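Side-chain contacts in acyl-CoA dehydrogenase family protein (Porphyromonas gingivalis, PDB 2OKU), which is probably a flavin-dependent acyl-CoA dehydrogenase, represented here by its helical C-terminal domain: residues A[56-59]-A[60-64]; A[110-113]-A[114-118]. One frame throughout, in Å; residues are numbered along the deposited sequence.

Contact 1 (A[56-59]-A[60-64]); sequences KDQE and LLDFQ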
loop_
_atom_site.group_PDB
_atom_site.type_symbol
_atom_site.label_atom_id
_atom_site.label_comp_id
_atom_site.label_asym_id
_atom_site.label_seq_id
_atom_site.Cartn_x
_atom_site.Cartn_y
_atom_site.Cartn_z
ATOM N N LYS A 56 -12.473 25.313 13.157
ATOM C CA LYS A 56 -13.866 25.635 12.857
ATOM C C LYS A 56 -13.951 26.553 11.637
ATOM O O LYS A 56 -14.631 27.590 11.640
ATOM C CB LYS A 56 -14.541 26.274 14.077
ATOM C CG LYS A 56 -14.555 25.382 15.331
ATOM C CD LYS A 56 -14.876 26.220 16.556
ATOM C CE LYS A 56 -15.295 25.397 17.770
ATOM N NZ LYS A 56 -15.660 26.324 18.903
ATOM N N ASP A 57 -13.232 26.173 10.596
ATOM C CA ASP A 57 -13.154 26.956 9.382
ATOM C C ASP A 57 -13.524 26.021 8.257
ATOM O O ASP A 57 -12.723 25.162 7.848
ATOM C CB ASP A 57 -11.737 27.515 9.244
ATOM C CG ASP A 57 -11.505 28.262 7.949
ATOM O OD1 ASP A 57 -12.299 28.143 6.992
ATOM O OD2 ASP A 57 -10.472 28.957 7.883
ATOM N N GLN A 58 -14.761 26.159 7.781
ATOM C CA GLN A 58 -15.287 25.270 6.767
ATOM C C GLN A 58 -14.524 25.334 5.446
ATOM O O GLN A 58 -14.322 24.307 4.793
ATOM C CB GLN A 58 -16.768 25.542 6.497
ATOM C CG GLN A 58 -17.378 24.505 5.538
ATOM C CD GLN A 58 -17.168 23.063 6.021
ATOM O OE1 GLN A 58 -17.596 22.709 7.126
ATOM N NE2 GLN A 58 -16.485 22.229 5.200
ATOM N N GLU A 59 -14.107 26.533 5.042
ATOM C CA GLU A 59 -13.313 26.678 3.831
ATOM C C GLU A 59 -11.988 25.927 3.916
ATOM O O GLU A 59 -11.582 25.284 2.963
ATOM C CB GLU A 59 -13.018 28.149 3.541
ATOM C CG GLU A 59 -14.242 28.920 3.142
ATOM C CD GLU A 59 -14.901 28.360 1.899
ATOM O OE1 GLU A 59 -14.182 27.947 0.965
ATOM O OE2 GLU A 59 -16.151 28.333 1.859
ATOM N N LEU A 60 -11.326 26.046 5.056
ATOM C CA LEU A 60 -10.074 25.345 5.308
ATOM C C LEU A 60 -10.293 23.840 5.242
ATOM O O LEU A 60 -9.511 23.133 4.625
ATOM C CB LEU A 60 -9.491 25.724 6.667
ATOM C CG LEU A 60 -8.110 25.117 6.993
ATOM C CD1 LEU A 60 -7.010 25.620 6.039
ATOM C CD2 LEU A 60 -7.748 25.434 8.415
ATOM N N LEU A 61 -11.358 23.350 5.878
ATOM C CA LEU A 61 -11.623 21.903 5.875
ATOM C C LEU A 61 -11.837 21.422 4.465
ATOM O O LEU A 61 -11.326 20.410 4.080
ATOM C CB LEU A 61 -12.844 21.549 6.742
ATOM C CG LEU A 61 -13.246 20.067 6.787
ATOM C CD1 LEU A 61 -12.072 19.192 7.285
ATOM C CD2 LEU A 61 -14.482 19.867 7.683
ATOM N N ASP A 62 -12.629 22.151 3.686
ATOM C CA ASP A 62 -12.866 21.790 2.308
ATOM C C ASP A 62 -11.571 21.768 1.490
ATOM O O ASP A 62 -11.348 20.883 0.655
ATOM C CB ASP A 62 -13.852 22.787 1.684
ATOM C CG ASP A 62 -15.231 22.695 2.290
ATOM O OD1 ASP A 62 -15.553 21.668 2.948
ATOM O OD2 ASP A 62 -16.002 23.666 2.126
ATOM N N PHE A 63 -10.713 22.755 1.726
ATOM C CA PHE A 63 -9.426 22.855 1.009
ATOM C C PHE A 63 -8.472 21.682 1.350
ATOM O O PHE A 63 -7.769 21.160 0.481
ATOM C CB PHE A 63 -8.769 24.191 1.348
ATOM C CG PHE A 63 -7.433 24.369 0.744
ATOM C CD1 PHE A 63 -7.293 24.583 -0.625
ATOM C CD2 PHE A 63 -6.291 24.324 1.543
ATOM C CE1 PHE A 63 -6.019 24.743 -1.192
ATOM C CE2 PHE A 63 -5.020 24.471 0.991
ATOM C CZ PHE A 63 -4.875 24.686 -0.374
ATOM N N GLN A 64 -8.453 21.305 2.626
ATOM C CA GLN A 64 -7.558 20.272 3.145
ATOM C C GLN A 64 -8.162 18.883 3.119
ATOM O O GLN A 64 -7.489 17.911 3.477
ATOM C CB GLN A 64 -7.156 20.599 4.583
ATOM C CG GLN A 64 -6.467 21.951 4.818
ATOM C CD GLN A 64 -5.118 22.106 4.129
ATOM O OE1 GLN A 64 -4.833 21.449 3.124
ATOM N NE2 GLN A 64 -4.287 23.022 4.650
#
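Asp57 caps the first turn of helix 58-87 by turning its carboxylate onto the backbone of Leu60, a worked example of how an N-cap aspartate starts a helix. From its root outward, CB lies 3.9 Å from Leu60 CB, and CG comes closer to that same methylene carbon, at 3.5 Å. At the tip, OD1 accepts the N-H of Leu60 over 3.0 Å in a nearly straight bond (168°), although the donor stands above the carboxylate plane. OD2 leans on Leu60 CB, so the carboxylate rests on the root of the leucine as well as on its amide. With CG anti to the backbone N (chi1 175°), the carboxylate is carried to the start of the helix, where its negative charge would be expected to interact favourably with the positive end of the helix dipole. The carbonyl O of Asp57 receives Leu61 N, the first rung of the helical ladder.

The next residue, Gln58, bends at chi2 and turns NE2 toward Asp62, one turn ahead. NE2 lies 2.5 Å from Asp62 OD1, shorter than such a bond should be and poorly angled, so the bond is weak and its length doubtful. This polar pair lies next to Val3 of helix 2-5, which Leu61 also touches. Leu60 is buried against Gln55, and Phe63 packs on Tyr112, giving these first turns side-chain contacts with helices 2-5 and 92-115.

Contact 2 (A[110-113]-A[114-118]); sequences DSYV and RAFRP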
loop_
_atom_site.group_PDB
_atom_site.type_symbol
_atom_site.label_atom_id
_atom_site.label_comp_id
_atom_site.label_asym_id
_atom_site.label_seq_id
_atom_site.Cartn_x
_atom_site.Cartn_y
_atom_site.Cartn_z
ATOM N N ASP A 110 1.568 16.405 6.650
ATOM C CA ASP A 110 1.547 17.034 7.980
ATOM C C ASP A 110 2.242 18.426 7.997
ATOM O O ASP A 110 1.693 19.387 8.508
ATOM C CB ASP A 110 2.233 16.103 8.986
ATOM C CG ASP A 110 2.060 16.578 10.399
ATOM O OD1 ASP A 110 0.964 16.430 10.926
ATOM O OD2 ASP A 110 3.032 17.096 10.964
ATOM N N SER A 111 3.435 18.495 7.421
ATOM C CA SER A 111 4.222 19.730 7.302
ATOM C C SER A 111 3.469 20.831 6.521
ATOM O O SER A 111 3.337 21.964 6.988
ATOM C CB SER A 111 5.574 19.395 6.666
ATOM O OG SER A 111 6.353 20.569 6.489
ATOM N N TYR A 112 2.942 20.461 5.359
ATOM C CA TYR A 112 2.169 21.374 4.533
ATOM C C TYR A 112 0.942 21.917 5.234
ATOM O O TYR A 112 0.740 23.122 5.286
ATOM C CB TYR A 112 1.750 20.718 3.203
ATOM C CG TYR A 112 0.846 21.664 2.402
ATOM C CD1 TYR A 112 1.402 22.615 1.556
ATOM C CD2 TYR A 112 -0.520 21.611 2.529
ATOM C CE1 TYR A 112 0.599 23.504 0.832
ATOM C CE2 TYR A 112 -1.349 22.484 1.800
ATOM C CZ TYR A 112 -0.762 23.429 0.955
ATOM O OH TYR A 112 -1.553 24.295 0.237
ATOM N N VAL A 113 0.117 21.020 5.772
ATOM C CA VAL A 113 -1.132 21.409 6.430
ATOM C C VAL A 113 -0.895 22.283 7.658
ATOM O O VAL A 113 -1.607 23.286 7.876
ATOM C CB VAL A 113 -1.988 20.171 6.772
ATOM C CG1 VAL A 113 -3.204 20.546 7.648
ATOM C CG2 VAL A 113 -2.403 19.476 5.465
ATOM N N ARG A 114 0.111 21.920 8.446
ATOM C CA ARG A 114 0.449 22.682 9.646
ATOM C C ARG A 114 1.089 24.053 9.359
ATOM O O ARG A 114 0.965 24.969 10.171
ATOM C CB ARG A 114 1.323 21.828 10.571
ATOM C CG ARG A 114 0.501 20.703 11.237
ATOM C CD ARG A 114 1.350 19.845 12.171
ATOM N NE ARG A 114 0.565 18.720 12.681
ATOM C CZ ARG A 114 -0.239 18.792 13.736
ATOM N NH1 ARG A 114 -0.345 19.924 14.418
ATOM N NH2 ARG A 114 -0.911 17.722 14.134
ATOM N N ALA A 115 1.757 24.185 8.224
ATOM C CA ALA A 115 2.386 25.454 7.826
ATOM C C ALA A 115 1.421 26.361 7.055
ATOM O O ALA A 115 1.698 27.534 6.841
ATOM C CB ALA A 115 3.619 25.201 7.019
ATOM N N PHE A 116 0.285 25.819 6.637
ATOM C CA PHE A 116 -0.612 26.541 5.746
ATOM C C PHE A 116 -1.324 27.672 6.485
ATOM O O PHE A 116 -1.882 27.471 7.545
ATOM C CB PHE A 116 -1.629 25.579 5.115
ATOM C CG PHE A 116 -2.518 26.226 4.101
ATOM C CD1 PHE A 116 -2.048 26.495 2.826
ATOM C CD2 PHE A 116 -3.820 26.587 4.421
ATOM C CE1 PHE A 116 -2.872 27.125 1.867
ATOM C CE2 PHE A 116 -4.652 27.206 3.463
ATOM C CZ PHE A 116 -4.169 27.472 2.192
ATOM N N ARG A 117 -1.298 28.871 5.924
ATOM C CA ARG A 117 -2.010 30.002 6.529
ATOM C C ARG A 117 -3.411 30.092 5.915
ATOM O O ARG A 117 -3.533 30.249 4.699
ATOM C CB ARG A 117 -1.238 31.297 6.288
ATOM C CG ARG A 117 0.265 31.249 6.650
ATOM C CD ARG A 117 0.912 32.654 6.591
ATOM N NE ARG A 117 0.022 33.656 7.200
ATOM C CZ ARG A 117 -0.721 34.551 6.538
ATOM N NH1 ARG A 117 -0.681 34.638 5.200
ATOM N NH2 ARG A 117 -1.502 35.386 7.225
ATOM N N PRO A 118 -4.475 29.970 6.733
ATOM C CA PRO A 118 -5.866 30.003 6.257
ATOM C C PRO A 118 -6.238 31.267 5.460
ATOM O O PRO A 118 -7.076 31.205 4.557
ATOM C CB PRO A 118 -6.663 29.921 7.551
ATOM C CG PRO A 118 -5.781 29.116 8.434
ATOM C CD PRO A 118 -4.432 29.702 8.181
HETATM O O HOH W 1 -0.044 15.066 13.004
#
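Asp110 and Arg114, one helical turn apart, meet with their flat groups inclined 49° to each other. The carboxylate sits at the edge of the guanidinium, and NE, rather than a terminal nitrogen, makes the salt bridge to Asp110 OD1 at 2.9 Å (165°). OD1 is met on its syn side, somewhat out of the carboxylate plane, while the oxygen itself lies almost in the guanidinium plane. Arg114 reaches it with a chain extended from CG to NE, its CB and CG passing over the carbonyl O of Asp110. A water closes the ring, donating to Asp110 OD1 and accepting from Arg114 NH2 at 3.0 Å.

This i to i+4 ion pair spans the last turn of helix 92-115, within the helical C-terminal domain of the acyl-CoA dehydrogenase family. There the backbone pattern changes: Ala115 N bonds to Ser111 O and weakly to Tyr112 O, and Phe116 N reaches Val113 O only weakly.

Tyr112 and Phe116 lie side by side and point the same way, their ring planes 34° apart in an oblique pair. The phenol end does the touching, with Tyr112 OH 3.4 Å from Phe116 CD1. Val113 packs on Leu48 and Val52 of helix 32-53.

Contact 1 opens helix 58-87 and contact 2 closes helix 92-115, the next helix in the chain. The long helices run back on one another, so a helix start and a helix end come together with centres about 12 Å apart, on the same side of the chain's centre. They touch directly through aromatic and aliphatic packing: the rings of Phe63 and Phe116 are stacked, with Phe63 CE2 3.3 Å from Phe116 CZ, and Leu60 CD1 is 3.7 Å from Phe116 CD2. Phe116, just past the end of its helix, thus packs against the opening turns of the earlier one, tying together two helices of the acyl-CoA dehydrogenase C-terminal family region at one end of the bundle.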